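Local coordinates for cupin 2 conserved barrel domain protein (Desulfovibrio desulfuricans subsp. desulfuricans str. G20, PDB 2Q30) that is of unknown function but adopts the double-stranded beta-helix fold of the RmlC-like cupins and forms a two-chain assembly, at residues A[9-14]-A[99-104]; A[25-28]-A[34-37]; A[55-60]-A[90-95]; A[66-71]-A[76-81]. One frame throughout, in Å; residues are numbered along the deposited sequence. Where two conformers were deposited one is given.

Contact 1: residues A[9-14]-A[99-104]; sequences HNLLEA and DMKVLV
Leu11 and Leu12 ride over strand 100-104 with the backbones well separated, the nearest alpha carbons being those of Leu12 and Lys101 at 8.2 Å, so that side chains bridge most of the gap. Residues 10-13 form a type I beta turn, closed by Glu13 N on Asn10 O and braced again by the Asn10 amide, whose ND2 donates to Glu13 OE2 at 2.9 Å. The turn presents the carbonyl of Leu11 to Lys101. With CG anti to the backbone N (chi1 -169°) and the rest of the chain extended, Lys101 stands up from its strand and delivers NZ to Leu11 O at 2.7 Å, in the carbonyl plane and on a lone pair. The aliphatic part of the lysine is used as well: its CD passes 4.2 Å from CD2 of Leu12. Further along the strand, Leu103 crosses Leu11 at about a right angle, and its two methyls straddle one methyl of the other leucine, with CD1 to CD1 at 3.7 Å and Leu103 CD2 to Leu11 CD1 at 3.9 Å. Val27 touches Leu11 and Leu103, while Glu25 and Ser37 lie against Lys101. Just before the turn, His9 and Asn10 pair in an antiparallel ladder with a strand of the second subunit, which carries the sheet across the interface. A buried lysine nitrogen thus finds a carbonyl acceptor at the turn, and the nearby carboxylate of Glu25 probably helps to favour its charged form, while Leu11 and Leu103 supply apolar packing beside it.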
loop_
_atom_site.group_PDB
_atom_site.type_symbol
_atom_site.label_atom_id
_atom_site.label_comp_id
_atom_site.label_asym_id
_atom_site.label_seq_id
_atom_site.Cartn_x
_atom_site.Cartn_y
_atom_site.Cartn_z
ATOM N N HIS A 9 9.687 1.909 6.180
ATOM C CA HIS A 9 9.842 0.503 6.525
ATOM C C HIS A 9 10.115 -0.257 5.256
ATOM O O HIS A 9 9.312 -0.218 4.337
ATOM C CB HIS A 9 8.592 -0.057 7.199
ATOM C CG HIS A 9 8.030 0.827 8.270
ATOM N ND1 HIS A 9 8.243 0.593 9.612
ATOM C CD2 HIS A 9 7.254 1.936 8.198
ATOM C CE1 HIS A 9 7.637 1.529 10.320
ATOM N NE2 HIS A 9 7.033 2.358 9.488
ATOM N N ASN A 10 11.247 -0.954 5.194
ATOM C CA ASN A 10 11.608 -1.711 4.013
ATOM C C ASN A 10 11.002 -3.067 4.256
ATOM O O ASN A 10 11.650 -3.951 4.769
ATOM C CB ASN A 10 13.115 -1.734 3.833
ATOM C CG ASN A 10 13.661 -0.379 3.492
ATOM O OD1 ASN A 10 12.926 0.506 3.055
ATOM N ND2 ASN A 10 14.945 -0.204 3.689
ATOM N N LEU A 11 9.743 -3.200 3.863
ATOM C CA LEU A 11 8.967 -4.404 4.173
ATOM C C LEU A 11 9.409 -5.673 3.483
ATOM O O LEU A 11 9.025 -6.733 3.928
ATOM C CB LEU A 11 7.490 -4.171 3.917
ATOM C CG LEU A 11 6.805 -3.041 4.694
ATOM C CD1 LEU A 11 5.375 -2.903 4.211
ATOM C CD2 LEU A 11 6.836 -3.324 6.199
ATOM N N LEU A 12 10.180 -5.580 2.400
ATOM C CA LEU A 12 10.725 -6.786 1.729
ATOM C C LEU A 12 12.210 -7.072 1.992
ATOM O O LEU A 12 12.792 -8.017 1.420
ATOM C CB LEU A 12 10.454 -6.705 0.229
ATOM C CG LEU A 12 8.968 -6.655 -0.126
ATOM C CD1 LEU A 12 8.845 -6.485 -1.631
ATOM C CD2 LEU A 12 8.223 -7.928 0.337
ATOM N N GLU A 13 12.821 -6.268 2.858
ATOM C CA GLU A 13 14.220 -6.388 3.181
ATOM C C GLU A 13 14.496 -7.667 3.958
ATOM O O GLU A 13 15.539 -8.287 3.766
ATOM C CB GLU A 13 14.669 -5.130 3.926
ATOM C CG GLU A 13 16.137 -5.029 4.236
ATOM C CD GLU A 13 16.470 -3.658 4.820
ATOM O OE1 GLU A 13 16.646 -3.568 6.047
ATOM O OE2 GLU A 13 16.490 -2.673 4.056
ATOM N N ALA A 14 13.576 -8.057 4.831
ATOM C CA ALA A 14 13.685 -9.306 5.602
ATOM C C ALA A 14 12.276 -9.678 6.032
ATOM O O ALA A 14 11.689 -8.972 6.861
ATOM C CB ALA A 14 14.607 -9.121 6.824
ATOM N N ASP A 99 4.587 -17.949 -1.869
ATOM C CA ASP A 99 4.976 -17.201 -0.639
ATOM C C ASP A 99 4.609 -15.742 -0.956
ATOM O O ASP A 99 4.881 -15.257 -2.053
ATOM C CB ASP A 99 6.452 -17.306 -0.319
ATOM C CG ASP A 99 6.880 -18.701 0.097
ATOM O OD1 ASP A 99 6.042 -19.588 0.321
ATOM O OD2 ASP A 99 8.090 -18.869 0.255
HETATM N N MSE A 100 3.974 -15.070 -0.004
HETATM C CA MSE A 100 3.359 -13.790 -0.282
HETATM C C MSE A 100 3.374 -12.863 0.902
HETATM O O MSE A 100 3.251 -13.305 2.050
HETATM C CB MSE A 100 1.909 -14.071 -0.648
HETATM C CG MSE A 100 1.132 -12.942 -1.264
HETATM SE SE MSE A 100 -0.748 -13.393 -1.207
HETATM C CE MSE A 100 -1.161 -12.747 0.475
ATOM N N LYS A 101 3.530 -11.574 0.620
ATOM C CA LYS A 101 3.396 -10.555 1.643
ATOM C C LYS A 101 2.453 -9.472 1.138
ATOM O O LYS A 101 2.531 -9.038 -0.032
ATOM C CB LYS A 101 4.733 -9.999 2.103
ATOM C CG LYS A 101 4.642 -9.138 3.337
ATOM C CD LYS A 101 6.014 -8.761 3.870
ATOM C CE LYS A 101 5.957 -7.928 5.162
ATOM N NZ LYS A 101 7.345 -7.750 5.739
ATOM N N VAL A 102 1.555 -9.057 2.031
ATOM C CA VAL A 102 0.610 -7.978 1.760
ATOM C C VAL A 102 0.662 -6.927 2.854
ATOM O O VAL A 102 1.077 -7.218 3.962
ATOM C CB VAL A 102 -0.857 -8.492 1.588
ATOM C CG1 VAL A 102 -0.916 -9.505 0.448
ATOM C CG2 VAL A 102 -1.416 -9.058 2.890
ATOM N N LEU A 103 0.241 -5.712 2.503
ATOM C CA LEU A 103 0.156 -4.590 3.427
ATOM C C LEU A 103 -1.284 -4.153 3.474
ATOM O O LEU A 103 -1.891 -3.921 2.443
ATOM C CB LEU A 103 1.019 -3.429 2.945
ATOM C CG LEU A 103 1.189 -2.291 3.966
ATOM C CD1 LEU A 103 1.850 -2.780 5.268
ATOM C CD2 LEU A 103 2.033 -1.179 3.325
ATOM N N VAL A 104 -1.812 -4.020 4.677
ATOM C CA VAL A 104 -3.178 -3.614 4.882
ATOM C C VAL A 104 -3.172 -2.272 5.570
ATOM O O VAL A 104 -2.503 -2.135 6.562
ATOM C CB VAL A 104 -3.931 -4.652 5.752
ATOM C CG1 VAL A 104 -5.419 -4.210 5.979
ATOM C CG2 VAL A 104 -3.845 -6.017 5.104
#

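Contact 2: residues A[25-28]-A[34-37]; sequences ELVH and KIVS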
loop_
_atom_site.group_PDB
_atom_site.type_symbol
_atom_site.label_atom_id
_atom_site.label_comp_id
_atom_site.label_asym_id
_atom_site.label_seq_id
_atom_site.Cartn_x
_atom_site.Cartn_y
_atom_site.Cartn_z
ATOM N N GLU A 25 2.209 -8.488 11.318
ATOM C CA GLU A 25 3.123 -7.513 11.959
ATOM C C GLU A 25 2.557 -6.110 11.863
ATOM O O GLU A 25 2.173 -5.686 10.796
ATOM C CB GLU A 25 4.523 -7.567 11.328
ATOM C CG GLU A 25 5.258 -8.884 11.549
ATOM C CD GLU A 25 6.432 -9.142 10.581
ATOM O OE1 GLU A 25 7.571 -9.332 11.060
ATOM O OE2 GLU A 25 6.207 -9.201 9.351
ATOM N N LEU A 26 2.550 -5.390 12.977
ATOM C CA LEU A 26 2.066 -4.022 13.025
ATOM C C LEU A 26 3.135 -3.135 12.432
ATOM O O LEU A 26 4.277 -3.193 12.862
ATOM C CB LEU A 26 1.805 -3.578 14.462
ATOM C CG LEU A 26 1.202 -2.177 14.649
ATOM C CD1 LEU A 26 -0.150 -2.042 13.900
ATOM C CD2 LEU A 26 1.034 -1.939 16.128
ATOM N N VAL A 27 2.762 -2.345 11.433
ATOM C CA VAL A 27 3.694 -1.434 10.772
ATOM C C VAL A 27 3.515 -0.071 11.405
ATOM O O VAL A 27 4.484 0.565 11.794
ATOM C CB VAL A 27 3.490 -1.437 9.239
ATOM C CG1 VAL A 27 4.360 -0.379 8.515
ATOM C CG2 VAL A 27 3.763 -2.864 8.694
ATOM N N HIS A 28 2.274 0.372 11.503
ATOM C CA HIS A 28 1.967 1.688 12.044
ATOM C C HIS A 28 0.549 1.714 12.610
ATOM O O HIS A 28 -0.355 1.007 12.117
ATOM C CB HIS A 28 2.112 2.711 10.909
ATOM C CG HIS A 28 1.861 4.123 11.309
ATOM N ND1 HIS A 28 2.821 4.906 11.914
ATOM C CD2 HIS A 28 0.770 4.904 11.167
ATOM C CE1 HIS A 28 2.332 6.113 12.128
ATOM N NE2 HIS A 28 1.087 6.137 11.691
ATOM N N LYS A 34 -4.362 2.390 10.625
ATOM C CA LYS A 34 -3.604 1.254 11.125
ATOM C C LYS A 34 -3.068 0.575 9.884
ATOM O O LYS A 34 -3.808 0.402 8.912
ATOM C CB LYS A 34 -4.477 0.296 11.937
ATOM C CG LYS A 34 -3.723 -0.912 12.492
ATOM C CD LYS A 34 -4.640 -1.699 13.421
ATOM C CE LYS A 34 -3.962 -2.851 14.080
ATOM N NZ LYS A 34 -4.901 -3.540 15.029
ATOM N N ILE A 35 -1.782 0.259 9.905
ATOM C CA ILE A 35 -1.091 -0.358 8.808
ATOM C C ILE A 35 -0.476 -1.633 9.369
ATOM O O ILE A 35 0.325 -1.571 10.319
ATOM C CB ILE A 35 -0.007 0.567 8.220
ATOM C CG1 ILE A 35 -0.580 1.934 7.857
ATOM C CG2 ILE A 35 0.617 -0.077 6.986
ATOM C CD1 ILE A 35 0.472 2.951 7.279
ATOM N N VAL A 36 -0.847 -2.773 8.783
ATOM C CA VAL A 36 -0.344 -4.079 9.198
ATOM C C VAL A 36 -0.016 -4.948 7.993
ATOM O O VAL A 36 -0.691 -4.872 6.951
ATOM C CB VAL A 36 -1.377 -4.815 10.099
ATOM C CG1 VAL A 36 -1.425 -4.173 11.461
ATOM C CG2 VAL A 36 -2.766 -4.840 9.442
ATOM N N SER A 37 1.024 -5.758 8.134
ATOM C CA SER A 37 1.449 -6.655 7.090
ATOM C C SER A 37 1.074 -8.069 7.486
ATOM O O SER A 37 0.933 -8.371 8.680
ATOM C CB SER A 37 2.943 -6.558 6.812
ATOM O OG SER A 37 3.718 -7.003 7.888
HETATM O O HOH W 1 3.908 -9.708 8.108
#
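Glu25 opens the ladder as a hydrogen-bonded pair with Ser37: Glu25 N reaches Ser37 O, and Ser37 N returns to Glu25 O, both at 2.9 Å. Their side chains lie on the same face and meet through a water, which donates to Glu25 OE2 and accepts from Ser37 OG, 2.7 Å from each. Ser37 OG sits between its backbone N and carbonyl carbon (chi1 66°), which turns it to the glutamate side. Leu26 faces the other way and forms a non-hydrogen-bonded pair with Val36; its CD1 lies against Val36 CG1 and also against the aliphatic chain of Lys34. At Val27 the register slips. Val27 N and His28 N both donate to Ile35 O, at 2.8 Å and 3.0 Å, the two-to-one pairing of a classic beta bulge. Val27 CB also lies 3.9 Å from Ile35 CG2. His28 restores the pairing, its O taking Ile35 N at 2.7 Å, while Ile35 CD1 packs on its CB. Beyond the hairpin, Leu103 of strand 100-107 packs on Val27 and Ile35, and Val83 of the second subunit packs on Val27. Chemically, one carbonyl serves two amides, so the bulge leaves neither Val27 N nor His28 N without an acceptor, and the bridging water joins a carboxylate to a hydroxyl at the other end of the pairing.

Contact 3: residues A[55-60]-A[90-95]; sequences GELNIV and TPHGVR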
loop_
_atom_site.group_PDB
_atom_site.type_symbol
_atom_site.label_atom_id
_atom_site.label_comp_id
_atom_site.label_asym_id
_atom_site.label_seq_id
_atom_site.Cartn_x
_atom_site.Cartn_y
_atom_site.Cartn_z
ATOM N N GLY A 55 -15.636 2.600 7.914
ATOM C CA GLY A 55 -14.283 2.732 7.401
ATOM C C GLY A 55 -14.015 1.718 6.338
ATOM O O GLY A 55 -14.836 0.821 6.095
ATOM N N GLU A 56 -12.839 1.855 5.729
ATOM C CA GLU A 56 -12.389 0.972 4.664
ATOM C C GLU A 56 -10.991 0.432 4.876
ATOM O O GLU A 56 -10.260 0.919 5.711
ATOM C CB GLU A 56 -12.426 1.758 3.358
ATOM C CG GLU A 56 -13.821 1.960 2.813
ATOM C CD GLU A 56 -13.838 3.024 1.756
ATOM O OE1 GLU A 56 -13.753 4.202 2.135
ATOM O OE2 GLU A 56 -13.987 2.694 0.562
ATOM N N LEU A 57 -10.640 -0.607 4.131
ATOM C CA LEU A 57 -9.257 -1.065 4.111
ATOM C C LEU A 57 -8.791 -1.191 2.685
ATOM O O LEU A 57 -9.607 -1.340 1.772
ATOM C CB LEU A 57 -9.031 -2.405 4.821
ATOM C CG LEU A 57 -9.599 -3.691 4.185
ATOM C CD1 LEU A 57 -8.900 -4.909 4.734
ATOM C CD2 LEU A 57 -11.066 -3.773 4.412
ATOM N N ASN A 58 -7.475 -1.140 2.497
ATOM C CA ASN A 58 -6.914 -1.512 1.211
ATOM C C ASN A 58 -5.865 -2.580 1.512
ATOM O O ASN A 58 -5.195 -2.507 2.553
ATOM C CB ASN A 58 -6.454 -0.316 0.363
ATOM C CG ASN A 58 -5.140 0.294 0.811
ATOM O OD1 ASN A 58 -4.089 -0.282 0.641
ATOM N ND2 ASN A 58 -5.204 1.510 1.280
ATOM N N ILE A 59 -5.768 -3.577 0.651
ATOM C CA ILE A 59 -4.796 -4.652 0.793
ATOM C C ILE A 59 -3.925 -4.593 -0.450
ATOM O O ILE A 59 -4.438 -4.800 -1.544
ATOM C CB ILE A 59 -5.437 -6.034 0.891
ATOM C CG1 ILE A 59 -6.436 -6.086 2.047
ATOM C CG2 ILE A 59 -4.336 -7.104 1.012
ATOM C CD1 ILE A 59 -7.104 -7.441 2.275
ATOM N N VAL A 60 -2.625 -4.356 -0.271
ATOM C CA VAL A 60 -1.686 -4.250 -1.382
ATOM C C VAL A 60 -0.772 -5.467 -1.398
ATOM O O VAL A 60 -0.159 -5.770 -0.393
ATOM C CB VAL A 60 -0.818 -2.984 -1.233
ATOM C CG1 VAL A 60 0.087 -2.829 -2.485
ATOM C CG2 VAL A 60 -1.729 -1.777 -1.060
ATOM N N THR A 90 -17.166 -5.455 5.123
ATOM C CA THR A 90 -17.325 -6.422 4.026
ATOM C C THR A 90 -16.363 -7.594 4.221
ATOM O O THR A 90 -15.161 -7.358 4.356
ATOM C CB THR A 90 -17.074 -5.754 2.672
ATOM O OG1 THR A 90 -18.090 -4.756 2.485
ATOM C CG2 THR A 90 -17.132 -6.760 1.511
ATOM N N PRO A 91 -16.879 -8.857 4.235
ATOM C CA PRO A 91 -16.010 -10.016 4.437
ATOM C C PRO A 91 -14.846 -10.029 3.479
ATOM O O PRO A 91 -15.050 -9.937 2.270
ATOM C CB PRO A 91 -16.942 -11.208 4.176
ATOM C CG PRO A 91 -18.241 -10.723 4.533
ATOM C CD PRO A 91 -18.285 -9.293 4.119
ATOM N N HIS A 92 -13.638 -10.083 4.030
ATOM C CA HIS A 92 -12.410 -10.107 3.233
ATOM C C HIS A 92 -11.407 -11.058 3.856
ATOM O O HIS A 92 -11.346 -11.201 5.070
ATOM C CB HIS A 92 -11.784 -8.717 3.153
ATOM C CG HIS A 92 -11.573 -8.081 4.493
ATOM N ND1 HIS A 92 -12.561 -7.365 5.128
ATOM C CD2 HIS A 92 -10.508 -8.083 5.328
ATOM C CE1 HIS A 92 -12.105 -6.933 6.290
ATOM N NE2 HIS A 92 -10.866 -7.365 6.438
ATOM N N GLY A 93 -10.594 -11.651 2.997
ATOM C CA GLY A 93 -9.568 -12.584 3.398
ATOM C C GLY A 93 -8.557 -12.644 2.307
ATOM O O GLY A 93 -8.764 -12.058 1.209
ATOM N N VAL A 94 -7.452 -13.326 2.590
ATOM C CA VAL A 94 -6.348 -13.435 1.618
ATOM C C VAL A 94 -5.825 -14.857 1.630
ATOM O O VAL A 94 -5.650 -15.396 2.700
ATOM C CB VAL A 94 -5.199 -12.492 1.983
ATOM C CG1 VAL A 94 -4.050 -12.670 1.028
ATOM C CG2 VAL A 94 -5.668 -11.029 1.987
ATOM N N ARG A 95 -5.597 -15.436 0.449
ATOM C CA ARG A 95 -5.047 -16.773 0.293
ATOM C C ARG A 95 -3.774 -16.648 -0.527
ATOM O O ARG A 95 -3.785 -16.013 -1.570
ATOM C CB ARG A 95 -6.060 -17.650 -0.413
ATOM C CG ARG A 95 -5.749 -19.121 -0.364
ATOM C CD ARG A 95 -6.906 -19.886 -0.970
ATOM N NE ARG A 95 -8.059 -19.805 -0.093
ATOM C CZ ARG A 95 -9.340 -19.667 -0.447
ATOM N NH1 ARG A 95 -9.746 -19.506 -1.701
ATOM N NH2 ARG A 95 -10.235 -19.617 0.511
#
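Leu57 covers one face of the His92 imidazole: its CD1 stands 3.5 Å above the ring plane, displaced toward the rim on the NE2 and CD2 side, and lies 3.8 Å from the ring centroid in a CH-pi contact. The second methyl, CD2, is nearest to His92 CE1, at 3.8 Å. At the edge, ND1 donates to Thr90 O over 2.7 Å, nearly in the ring plane and almost straight on to the carbonyl. This bond, with CG placed between the backbone N and carbonyl carbon (chi1 53°), fixes the rotation of the ring beneath the leucine. His49 adds an edge-to-face ring contact. Two residues on, Ile59 and Val94 reach toward each other tip to tip, CD1 to CG2 at 3.9 Å, continuing the apolar seam. Strands 56-63 and 92-96 belong to different sheets of the double-stranded beta-helix, so these side chains meet in the barrel interior. Val104 and Val102 of strand 100-107 pack beside Leu57 and Ile59, Met100 touches Val94, and Leu84 of strand 82-87 and Phe68 of strand 66-69 also pack against Ile59.

Contact 4: residues A[66-71]-A[76-81]; sequences GEFVGD and IPAPRG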
loop_
_atom_site.group_PDB
_atom_site.type_symbol
_atom_site.label_atom_id
_atom_site.label_comp_id
_atom_site.label_asym_id
_atom_site.label_seq_id
_atom_site.Cartn_x
_atom_site.Cartn_y
_atom_site.Cartn_z
ATOM N N GLY A 66 -1.463 -14.407 -4.993
ATOM C CA GLY A 66 -2.510 -15.005 -4.209
ATOM C C GLY A 66 -3.882 -14.659 -4.741
ATOM O O GLY A 66 -4.065 -14.416 -5.952
ATOM N N GLU A 67 -4.838 -14.685 -3.824
ATOM C CA GLU A 67 -6.235 -14.377 -4.095
ATOM C C GLU A 67 -6.812 -13.543 -2.976
ATOM O O GLU A 67 -6.491 -13.786 -1.797
ATOM C CB GLU A 67 -7.043 -15.675 -4.133
ATOM C CG GLU A 67 -6.606 -16.590 -5.197
ATOM C CD GLU A 67 -7.375 -17.876 -5.236
ATOM O OE1 GLU A 67 -7.521 -18.523 -4.182
ATOM O OE2 GLU A 67 -7.773 -18.264 -6.334
ATOM N N PHE A 68 -7.644 -12.563 -3.336
ATOM C CA PHE A 68 -8.447 -11.836 -2.358
ATOM C C PHE A 68 -9.689 -12.674 -2.228
ATOM O O PHE A 68 -10.356 -12.947 -3.226
ATOM C CB PHE A 68 -8.835 -10.458 -2.845
ATOM C CG PHE A 68 -7.678 -9.578 -3.090
ATOM C CD1 PHE A 68 -6.807 -9.264 -2.040
ATOM C CD2 PHE A 68 -7.460 -9.024 -4.338
ATOM C CE1 PHE A 68 -5.714 -8.429 -2.247
ATOM C CE2 PHE A 68 -6.388 -8.167 -4.542
ATOM C CZ PHE A 68 -5.512 -7.884 -3.507
ATOM N N VAL A 69 -10.029 -13.060 -1.009
ATOM C CA VAL A 69 -11.176 -13.940 -0.767
ATOM C C VAL A 69 -12.314 -13.115 -0.134
ATOM O O VAL A 69 -12.066 -12.145 0.597
ATOM C CB VAL A 69 -10.759 -15.138 0.111
ATOM C CG1 VAL A 69 -11.877 -16.186 0.214
ATOM C CG2 VAL A 69 -9.516 -15.778 -0.467
ATOM N N GLY A 70 -13.555 -13.486 -0.448
ATOM C CA GLY A 70 -14.723 -12.796 0.090
ATOM C C GLY A 70 -15.814 -13.743 0.509
ATOM O O GLY A 70 -15.568 -14.927 0.782
ATOM N N ASP A 71 -17.017 -13.180 0.562
ATOM C CA ASP A 71 -18.246 -13.871 0.910
ATOM C C ASP A 71 -18.409 -15.134 0.037
ATOM O O ASP A 71 -18.247 -15.079 -1.193
ATOM C CB ASP A 71 -19.421 -12.869 0.726
ATOM C CG ASP A 71 -20.791 -13.454 1.018
ATOM O OD1 ASP A 71 -20.929 -14.295 1.932
ATOM O OD2 ASP A 71 -21.741 -13.014 0.331
ATOM N N ILE A 76 -10.792 -13.203 -6.022
ATOM C CA ILE A 76 -10.306 -12.251 -7.005
ATOM C C ILE A 76 -8.796 -12.509 -7.067
ATOM O O ILE A 76 -8.142 -12.480 -6.015
ATOM C CB ILE A 76 -10.532 -10.796 -6.586
ATOM C CG1 ILE A 76 -12.036 -10.504 -6.429
ATOM C CG2 ILE A 76 -9.893 -9.854 -7.608
ATOM C CD1 ILE A 76 -12.358 -9.059 -5.942
ATOM N N PRO A 77 -8.238 -12.772 -8.266
ATOM C CA PRO A 77 -6.793 -12.979 -8.332
ATOM C C PRO A 77 -6.048 -11.774 -7.784
ATOM O O PRO A 77 -6.459 -10.646 -8.007
ATOM C CB PRO A 77 -6.528 -13.173 -9.826
ATOM C CG PRO A 77 -7.800 -13.723 -10.354
ATOM C CD PRO A 77 -8.863 -12.984 -9.594
ATOM N N ALA A 78 -4.997 -12.036 -7.029
ATOM C CA ALA A 78 -4.242 -11.014 -6.340
ATOM C C ALA A 78 -2.773 -11.158 -6.741
ATOM O O ALA A 78 -1.951 -11.650 -5.968
ATOM C CB ALA A 78 -4.446 -11.165 -4.834
ATOM N N PRO A 79 -2.442 -10.773 -7.987
ATOM C CA PRO A 79 -1.059 -10.830 -8.386
ATOM C C PRO A 79 -0.263 -9.754 -7.651
ATOM O O PRO A 79 -0.849 -8.869 -7.029
ATOM C CB PRO A 79 -1.122 -10.546 -9.889
ATOM C CG PRO A 79 -2.305 -9.661 -10.028
ATOM C CD PRO A 79 -3.293 -10.280 -9.088
ATOM N N ARG A 80 1.058 -9.809 -7.761
ATOM C CA ARG A 80 1.916 -8.820 -7.112
ATOM C C ARG A 80 1.506 -7.437 -7.590
ATOM O O ARG A 80 1.235 -7.235 -8.770
ATOM C CB ARG A 80 3.387 -9.094 -7.424
ATOM C CG ARG A 80 4.367 -8.167 -6.695
ATOM C CD ARG A 80 5.804 -8.573 -7.001
ATOM N NE ARG A 80 6.165 -8.395 -8.407
ATOM C CZ ARG A 80 6.504 -7.244 -9.014
ATOM N NH1 ARG A 80 6.535 -6.093 -8.375
ATOM N NH2 ARG A 80 6.803 -7.261 -10.311
ATOM N N GLY A 81 1.399 -6.494 -6.673
ATOM C CA GLY A 81 0.988 -5.157 -7.023
ATOM C C GLY A 81 -0.515 -4.934 -7.096
ATOM O O GLY A 81 -0.944 -3.818 -7.355
#
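Gly66 and Ala78 make a two-way backbone exchange: Gly66 N donates to Ala78 O at 3.0 Å and Ala78 N to Gly66 O at 2.8 Å. In both bonds the donor rises well above the carbonyl plane, about 45° for Ala78 N, and is not on a lone pair. The next hydrogen-bonded pair is more regular. Phe68 N finds Ile76 O at 2.7 Å and Ile76 N finds Phe68 O at 2.8 Å, each in the plane of the accepting carbonyl. Between them, Glu67 faces Pro77 in a non-hydrogen-bonded position, where the proline has no N-H to spend; Glu67 CA instead points its hydrogen at Ile76 O, 3.3 Å away, so that this oxygen receives both an amide and a CA-H. The two strands, 66-69 and 75-78, form a beta hairpin at the margin of the smaller sheet of the cupin double-stranded beta-helix. On its other edge strand 66-69 is paired with 92-96, where Glu67 and Val69 bond through their backbones to Arg95 and Gly93, and Glu67 OE1 makes a long, weak ion pair with Arg95. The apolar weight rests on Phe68. Its CG lies anti to the carbonyl carbon (chi1 -62°), and the ring spreads under Ala78, whose CB sits over the ring centre, 3.6 Å from the centroid and 12° off the normal. Ile76 packs alongside the start of the phenylalanine side chain, its CB 4.1 Å from Phe68 CB. Past the strand, Arg80 forms a salt bridge with Glu63 of the second subunit.

In the fold
From the N terminus, the turn at 9-14 must wait for strand 100-107 before contact 1 closes, so its loop takes in nearly the whole chain and the other three contacts nest inside it. Contact 2 comes first, a short hairpin of strands 23-29 and 34-40, finished before contact 3 opens. Contact 3 runs from strand 56-63 to strand 92-96 and encloses contact 4, the hairpin of 66-69 and 75-78. Contacts 1 and 2 meet on the larger sheet, where 34-40 and 100-107 are neighbours. Contact 3 spans the two sheets, and contact 4 pairs two strands of the smaller one. All four touch the second subunit.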